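Long-range contact in leucyl aminopeptidase (PDB 5NTD), which probably removes leucine and related residues from the amino ends of peptides, as an M17-family aminopeptidase with manganese in its active site: residues A118-D132 / A149-K162. Numbering follows the deposited sequence.
Sequences ARPDVVTALVTAALD and AVLPIAAAVARCGK
With OG1 anti to the carbonyl carbon (chi1 -65° in Thr124, and Thr128 set alike), Thr124 and Thr128 turn successive hydroxyls from helix 120-131 toward the C-terminal part of helix 150-158 and the turn after it. Thr124 OG1 donates to Ala156 O at 2.7 Å, striking the carbonyl nearly side-on. The same hydroxyl accepts from a water that in turn receives Arg159 NE, so the water bridges the two side chains; the guanidinium itself is held by Thr507 O and Glu437. One turn further on, Thr128 OG1 relays: it donates a hydrogen bond to Thr124 O, within its own helix and from above the carbonyl plane, and accepts Gly161 N at 2.8 Å in a nearly straight bond (170°), pinning the chain as it leaves the second helix. Ala156, with only a methyl group, lets the helices come close: its CB sits 3.8 Å from Pro120 CB. Helices 120-131 and 150-158, inclined by 38° with axes 8.3 Å apart, flank strand 140-145 in the sequence and pack together on the mixed sheet of the N-terminal domain, whose family belongs to the macro clan; Val123 reaches strand 99-107 and Val157 strand 183-188. On the sheet side of the threonines, Cys160 SG lies 3.5 Å from Val127 CG1 and 4.0 Å from Leu131 CD1. At the other end, Ala118 CB meets Ala149 CB at 3.9 Å, beside the N-terminus of helix 150-158.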
ATOM      1  N   ALA G 118       5.220   8.445 -42.811  1.00 27.11           N
ATOM      2  CA  ALA G 118       4.052   7.748 -43.379  1.00 29.18           C
ATOM      3  C   ALA G 118       2.962   7.358 -42.338  1.00 27.91           C
ATOM      4  O   ALA G 118       1.922   6.840 -42.695  1.00 27.04           O
ATOM      5  CB  ALA G 118       4.497   6.492 -44.112  1.00 30.61           C
ATOM      6  N   ARG G 119       3.271   7.573 -41.069  1.00 27.63           N
ATOM      7  CA  ARG G 119       2.342   7.291 -39.953  1.00 26.53           C
ATOM      8  C   ARG G 119       1.683   5.923 -40.073  1.00 27.01           C
ATOM      9  O   ARG G 119       0.463   5.807 -40.079  1.00 26.29           O
ATOM     10  CB  ARG G 119       1.307   8.387 -39.851  1.00 26.17           C
ATOM     11  CG  ARG G 119       1.901   9.748 -39.478  1.00 25.95           C
ATOM     12  CD  ARG G 119       2.501   9.775 -38.070  1.00 26.09           C
ATOM     13  NE  ARG G 119       1.552   9.317 -37.060  1.00 26.19           N
ATOM     14  CZ  ARG G 119       0.646  10.082 -36.456  1.00 27.42           C
ATOM     15  NH1 ARG G 119      -0.204   9.537 -35.603  1.00 29.20           N
ATOM     16  NH2 ARG G 119       0.527  11.374 -36.720  1.00 28.41           N
ATOM     17  N   PRO G 120       2.509   4.860 -40.197  1.00 26.85           N
ATOM     18  CA  PRO G 120       1.981   3.526 -40.257  1.00 26.97           C
ATOM     19  C   PRO G 120       1.185   3.118 -39.003  1.00 27.71           C
ATOM     20  O   PRO G 120       0.372   2.194 -39.069  1.00 30.67           O
ATOM     21  CB  PRO G 120       3.240   2.663 -40.381  1.00 26.72           C
ATOM     22  CG  PRO G 120       4.314   3.496 -39.785  1.00 26.34           C
ATOM     23  CD  PRO G 120       3.974   4.868 -40.196  1.00 26.11           C
ATOM     24  N   ASP G 121       1.433   3.791 -37.890  1.00 27.10           N
ATOM     25  CA  ASP G 121       0.633   3.583 -36.674  1.00 27.33           C
ATOM     26  C   ASP G 121      -0.871   3.766 -36.971  1.00 27.51           C
ATOM     27  O   ASP G 121      -1.713   2.979 -36.546  1.00 26.69           O
ATOM     28  CB  ASP G 121       1.054   4.509 -35.538  1.00 26.65           C
ATOM     29  CG  ASP G 121       0.928   5.971 -35.888  1.00 27.87           C
ATOM     30  OD1 ASP G 121       1.569   6.420 -36.874  1.00 30.06           O
ATOM     31  OD2 ASP G 121       0.187   6.693 -35.207  1.00 26.87           O
ATOM     32  N   VAL G 122      -1.195   4.818 -37.716  1.00 26.96           N
ATOM     33  CA  VAL G 122      -2.605   5.097 -38.064  1.00 26.90           C
ATOM     34  C   VAL G 122      -3.112   4.158 -39.160  1.00 26.44           C
ATOM     35  O   VAL G 122      -4.237   3.706 -39.130  1.00 25.91           O
ATOM     36  CB  VAL G 122      -2.824   6.544 -38.451  1.00 27.12           C
ATOM     37  CG1 VAL G 122      -4.272   6.779 -38.851  1.00 26.71           C
ATOM     38  CG2 VAL G 122      -2.470   7.455 -37.276  1.00 26.78           C
ATOM     39  N   VAL G 123      -2.241   3.844 -40.100  1.00 26.80           N
ATOM     40  CA  VAL G 123      -2.592   2.881 -41.154  1.00 27.28           C
ATOM     41  C   VAL G 123      -3.107   1.586 -40.512  1.00 26.90           C
ATOM     42  O   VAL G 123      -4.161   1.083 -40.862  1.00 26.41           O
ATOM     43  CB  VAL G 123      -1.400   2.559 -42.110  1.00 27.22           C
ATOM     44  CG1 VAL G 123      -1.729   1.424 -43.064  1.00 25.75           C
ATOM     45  CG2 VAL G 123      -1.030   3.799 -42.914  1.00 27.81           C
ATOM     46  N   THR G 124      -2.338   1.077 -39.567  1.00 26.70           N
ATOM     47  CA  THR G 124      -2.722  -0.138 -38.822  1.00 26.52           C
ATOM     48  C   THR G 124      -4.120   0.009 -38.185  1.00 25.32           C
ATOM     49  O   THR G 124      -4.985  -0.827 -38.354  1.00 23.68           O
ATOM     50  CB  THR G 124      -1.695  -0.495 -37.737  1.00 26.14           C
ATOM     51  OG1 THR G 124      -0.461  -0.837 -38.377  1.00 25.36           O
ATOM     52  CG2 THR G 124      -2.169  -1.679 -36.905  1.00 25.28           C
ATOM     53  N   ALA G 125      -4.310   1.103 -37.492  1.00 25.14           N
ATOM     54  CA  ALA G 125      -5.592   1.342 -36.772  1.00 25.54           C
ATOM     55  C   ALA G 125      -6.782   1.449 -37.747  1.00 25.41           C
ATOM     56  O   ALA G 125      -7.843   0.900 -37.541  1.00 23.86           O
ATOM     57  CB  ALA G 125      -5.498   2.593 -35.918  1.00 24.68           C
ATOM     58  N   LEU G 126      -6.571   2.165 -38.847  1.00 26.53           N
ATOM     59  CA  LEU G 126      -7.615   2.317 -39.890  1.00 25.84           C
ATOM     60  C   LEU G 126      -8.024   0.971 -40.507  1.00 25.12           C
ATOM     61  O   LEU G 126      -9.203   0.654 -40.647  1.00 24.19           O
ATOM     62  CB  LEU G 126      -7.158   3.227 -40.993  1.00 26.81           C
ATOM     63  CG  LEU G 126      -6.914   4.660 -40.552  1.00 26.89           C
ATOM     64  CD1 LEU G 126      -6.242   5.407 -41.677  1.00 27.71           C
ATOM     65  CD2 LEU G 126      -8.217   5.356 -40.168  1.00 27.93           C
ATOM     66  N   VAL G 127      -7.052   0.181 -40.862  1.00 24.64           N
ATOM     67  CA  VAL G 127      -7.348  -1.088 -41.520  1.00 25.48           C
ATOM     68  C   VAL G 127      -8.019  -2.014 -40.488  1.00 27.08           C
ATOM     69  O   VAL G 127      -8.930  -2.795 -40.806  1.00 26.47           O
ATOM     70  CB  VAL G 127      -6.116  -1.725 -42.170  1.00 24.81           C
ATOM     71  CG1 VAL G 127      -6.474  -3.044 -42.840  1.00 25.31           C
ATOM     72  CG2 VAL G 127      -5.558  -0.792 -43.222  1.00 25.23           C
ATOM     73  N   THR G 128      -7.525  -1.963 -39.262  1.00 27.81           N
ATOM     74  CA  THR G 128      -8.106  -2.800 -38.160  1.00 26.81           C
ATOM     75  C   THR G 128      -9.606  -2.481 -38.027  1.00 26.34           C
ATOM     76  O   THR G 128     -10.428  -3.368 -38.010  1.00 26.24           O
ATOM     77  CB  THR G 128      -7.394  -2.563 -36.830  1.00 25.22           C
ATOM     78  OG1 THR G 128      -6.065  -3.081 -36.931  1.00 24.91           O
ATOM     79  CG2 THR G 128      -8.122  -3.251 -35.687  1.00 24.52           C
ATOM     80  N   ALA G 129      -9.906  -1.205 -37.966  1.00 27.01           N
ATOM     81  CA  ALA G 129     -11.281  -0.754 -37.869  1.00 28.73           C
ATOM     82  C   ALA G 129     -12.110  -1.229 -39.089  1.00 30.80           C
ATOM     83  O   ALA G 129     -13.227  -1.724 -38.961  1.00 32.11           O
ATOM     84  CB  ALA G 129     -11.344   0.764 -37.755  1.00 28.84           C
ATOM     85  N   ALA G 130     -11.559  -1.031 -40.279  1.00 32.19           N
ATOM     86  CA  ALA G 130     -12.258  -1.387 -41.534  1.00 33.00           C
ATOM     87  C   ALA G 130     -12.558  -2.873 -41.597  1.00 33.34           C
ATOM     88  O   ALA G 130     -13.621  -3.281 -42.030  1.00 36.52           O
ATOM     89  CB  ALA G 130     -11.448  -0.976 -42.747  1.00 34.58           C
ATOM     90  N   LEU G 131     -11.620  -3.690 -41.159  1.00 33.05           N
ATOM     91  CA  LEU G 131     -11.809  -5.148 -41.193  1.00 32.27           C
ATOM     92  C   LEU G 131     -12.888  -5.652 -40.220  1.00 36.52           C
ATOM     93  O   LEU G 131     -13.327  -6.792 -40.296  1.00 35.34           O
ATOM     94  CB  LEU G 131     -10.499  -5.858 -40.923  1.00 32.29           C
ATOM     95  CG  LEU G 131      -9.476  -5.687 -42.037  1.00 31.51           C
ATOM     96  CD1 LEU G 131      -8.148  -6.254 -41.624  1.00 31.42           C
ATOM     97  CD2 LEU G 131      -9.965  -6.392 -43.301  1.00 32.54           C
ATOM     98  N   ASP G 132     -13.293  -4.802 -39.290  1.00 40.15           N
ATOM     99  CA  ASP G 132     -14.423  -5.116 -38.412  1.00 44.00           C
ATOM    100  C   ASP G 132     -15.740  -5.181 -39.194  1.00 45.92           C
ATOM    101  O   ASP G 132     -16.718  -5.682 -38.684  1.00 47.70           O
ATOM    102  CB  ASP G 132     -14.544  -4.097 -37.287  1.00 50.06           C
ATOM    103  CG  ASP G 132     -14.678  -4.738 -35.919  1.00 56.04           C
ATOM    104  OD1 ASP G 132     -14.067  -5.803 -35.663  1.00 60.14           O
ATOM    105  OD2 ASP G 132     -15.386  -4.154 -35.078  1.00 62.62           O
ATOM    106  N   ALA G 149       5.268   4.013 -49.329  1.00 36.79           N
ATOM    107  CA  ALA G 149       6.255   3.703 -48.278  1.00 35.72           C
ATOM    108  C   ALA G 149       6.084   2.235 -47.945  1.00 36.12           C
ATOM    109  O   ALA G 149       5.501   1.857 -46.934  1.00 35.80           O
ATOM    110  CB  ALA G 149       6.075   4.586 -47.070  1.00 35.62           C
ATOM    111  N   VAL G 150       6.611   1.400 -48.818  1.00 35.96           N
ATOM    112  CA  VAL G 150       6.181  -0.012 -48.866  1.00 38.25           C
ATOM    113  C   VAL G 150       6.527  -0.832 -47.633  1.00 37.27           C
ATOM    114  O   VAL G 150       5.743  -1.640 -47.176  1.00 37.70           O
ATOM    115  CB  VAL G 150       6.644  -0.747 -50.138  1.00 39.03           C
ATOM    116  CG1 VAL G 150       6.068  -0.057 -51.369  1.00 39.78           C
ATOM    117  CG2 VAL G 150       8.156  -0.829 -50.232  1.00 38.00           C
ATOM    118  N   LEU G 151       7.708  -0.618 -47.094  1.00 39.15           N
ATOM    119  CA  LEU G 151       8.148  -1.415 -45.916  1.00 40.19           C
ATOM    120  C   LEU G 151       7.308  -1.101 -44.656  1.00 36.40           C
ATOM    121  O   LEU G 151       6.761  -2.016 -44.051  1.00 36.71           O
ATOM    122  CB  LEU G 151       9.640  -1.248 -45.599  1.00 43.48           C
ATOM    123  CG  LEU G 151      10.085  -2.339 -44.613  1.00 47.02           C
ATOM    124  CD1 LEU G 151      10.927  -3.368 -45.328  1.00 49.92           C
ATOM    125  CD2 LEU G 151      10.861  -1.749 -43.454  1.00 50.93           C
ATOM    126  N   PRO G 152       7.226   0.172 -44.255  1.00 33.24           N
ATOM    127  CA  PRO G 152       6.401   0.455 -43.083  1.00 32.87           C
ATOM    128  C   PRO G 152       4.940   0.080 -43.263  1.00 33.52           C
ATOM    129  O   PRO G 152       4.312  -0.379 -42.308  1.00 33.07           O
ATOM    130  CB  PRO G 152       6.553   1.961 -42.871  1.00 31.34           C
ATOM    131  CG  PRO G 152       7.126   2.490 -44.118  1.00 32.42           C
ATOM    132  CD  PRO G 152       7.901   1.377 -44.741  1.00 32.29           C
ATOM    133  N   ILE G 153       4.416   0.238 -44.469  1.00 33.31           N
ATOM    134  CA  ILE G 153       3.013  -0.160 -44.745  1.00 33.17           C
ATOM    135  C   ILE G 153       2.862  -1.660 -44.654  1.00 31.95           C
ATOM    136  O   ILE G 153       1.892  -2.158 -44.103  1.00 33.75           O
ATOM    137  CB  ILE G 153       2.452   0.385 -46.059  1.00 34.89           C
ATOM    138  CG1 ILE G 153       1.745   1.717 -45.800  1.00 36.33           C
ATOM    139  CG2 ILE G 153       1.352  -0.524 -46.588  1.00 36.58           C
ATOM    140  CD1 ILE G 153       2.611   2.896 -45.993  1.00 38.20           C
ATOM    141  N   ALA G 154       3.836  -2.383 -45.163  1.00 30.00           N
ATOM    142  CA  ALA G 154       3.766  -3.856 -45.109  1.00 29.21           C
ATOM    143  C   ALA G 154       3.662  -4.369 -43.674  1.00 29.17           C
ATOM    144  O   ALA G 154       2.857  -5.222 -43.358  1.00 30.16           O
ATOM    145  CB  ALA G 154       4.960  -4.467 -45.790  1.00 29.21           C
ATOM    146  N   ALA G 155       4.532  -3.855 -42.831  1.00 29.53           N
ATOM    147  CA  ALA G 155       4.543  -4.235 -41.416  1.00 30.05           C
ATOM    148  C   ALA G 155       3.232  -3.777 -40.714  1.00 28.54           C
ATOM    149  O   ALA G 155       2.688  -4.476 -39.906  1.00 26.85           O
ATOM    150  CB  ALA G 155       5.776  -3.660 -40.713  1.00 30.83           C
ATOM    151  N   ALA G 156       2.782  -2.586 -41.076  1.00 28.69           N
ATOM    152  CA  ALA G 156       1.587  -1.987 -40.492  1.00 27.83           C
ATOM    153  C   ALA G 156       0.361  -2.822 -40.759  1.00 27.53           C
ATOM    154  O   ALA G 156      -0.470  -3.027 -39.879  1.00 28.11           O
ATOM    155  CB  ALA G 156       1.371  -0.588 -41.010  1.00 27.62           C
ATOM    156  N   VAL G 157       0.269  -3.321 -41.978  1.00 27.25           N
ATOM    157  CA  VAL G 157      -0.861  -4.178 -42.371  1.00 27.62           C
ATOM    158  C   VAL G 157      -0.712  -5.578 -41.803  1.00 27.87           C
ATOM    159  O   VAL G 157      -1.683  -6.190 -41.354  1.00 28.82           O
ATOM    160  CB  VAL G 157      -1.026  -4.241 -43.890  1.00 27.95           C
ATOM    161  CG1 VAL G 157      -2.092  -5.250 -44.282  1.00 27.94           C
ATOM    162  CG2 VAL G 157      -1.397  -2.865 -44.409  1.00 28.86           C
ATOM    163  N   ALA G 158       0.513  -6.073 -41.788  1.00 27.16           N
ATOM    164  CA  ALA G 158       0.808  -7.361 -41.136  1.00 27.37           C
ATOM    165  C   ALA G 158       0.325  -7.407 -39.666  1.00 28.41           C
ATOM    166  O   ALA G 158      -0.199  -8.417 -39.192  1.00 30.99           O
ATOM    167  CB  ALA G 158       2.300  -7.659 -41.174  1.00 27.87           C
ATOM    168  N   ARG G 159       0.471  -6.304 -38.962  1.00 27.91           N
ATOM    169  CA  ARG G 159       0.143  -6.264 -37.508  1.00 28.72           C
ATOM    170  C   ARG G 159      -1.299  -5.874 -37.222  1.00 29.23           C
ATOM    171  O   ARG G 159      -1.725  -5.862 -36.086  1.00 30.00           O
ATOM    172  CB  ARG G 159       1.142  -5.375 -36.715  1.00 28.19           C
ATOM    173  CG  ARG G 159       0.921  -3.871 -36.782  1.00 27.62           C
ATOM    174  CD  ARG G 159       1.949  -3.130 -35.938  1.00 27.47           C
ATOM    175  NE  ARG G 159       3.053  -2.547 -36.704  1.00 28.03           N
ATOM    176  CZ  ARG G 159       4.307  -3.026 -36.760  1.00 27.71           C
ATOM    177  NH1 ARG G 159       4.655  -4.151 -36.135  1.00 27.68           N
ATOM    178  NH2 ARG G 159       5.232  -2.383 -37.447  1.00 26.68           N
ATOM    179  N   CYS G 160      -2.054  -5.574 -38.265  1.00 30.80           N
ATOM    180  CA  CYS G 160      -3.411  -5.048 -38.089  1.00 29.69           C
ATOM    181  C   CYS G 160      -4.425  -6.175 -38.003  1.00 30.08           C
ATOM    182  O   CYS G 160      -4.154  -7.317 -38.325  1.00 31.10           O
ATOM    183  CB  CYS G 160      -3.794  -4.069 -39.205  1.00 29.25           C
ATOM    184  SG  CYS G 160      -4.538  -4.877 -40.648  1.00 31.48           S
ATOM    185  N   GLY G 161      -5.608  -5.796 -37.586  1.00 30.79           N
ATOM    186  CA  GLY G 161      -6.750  -6.687 -37.585  1.00 32.10           C
ATOM    187  C   GLY G 161      -6.644  -7.784 -36.552  1.00 32.73           C
ATOM    188  O   GLY G 161      -5.879  -7.691 -35.598  1.00 31.26           O
ATOM    189  N   LYS G 162      -7.445  -8.812 -36.758  1.00 33.53           N
ATOM    190  CA  LYS G 162      -7.491  -9.948 -35.847  1.00 35.35           C
ATOM    191  C   LYS G 162      -6.192 -10.701 -35.907  1.00 32.84           C
ATOM    192  O   LYS G 162      -5.607 -10.832 -36.959  1.00 33.72           O
ATOM    193  CB  LYS G 162      -8.679 -10.842 -36.157  1.00 38.76           C
ATOM    194  CG  LYS G 162      -9.937 -10.207 -35.613  1.00 44.66           C
ATOM    195  CD  LYS G 162     -11.296 -10.690 -36.067  1.00 53.00           C
ATOM    196  CE  LYS G 162     -12.408 -10.321 -35.084  1.00 60.31           C
ATOM    197  NZ  LYS G 162     -12.337  -8.906 -34.618  1.00 66.92           N
TER
HETATM  198  O   HOH W   1       1.993  -0.038 -37.621  1.00 31.24           O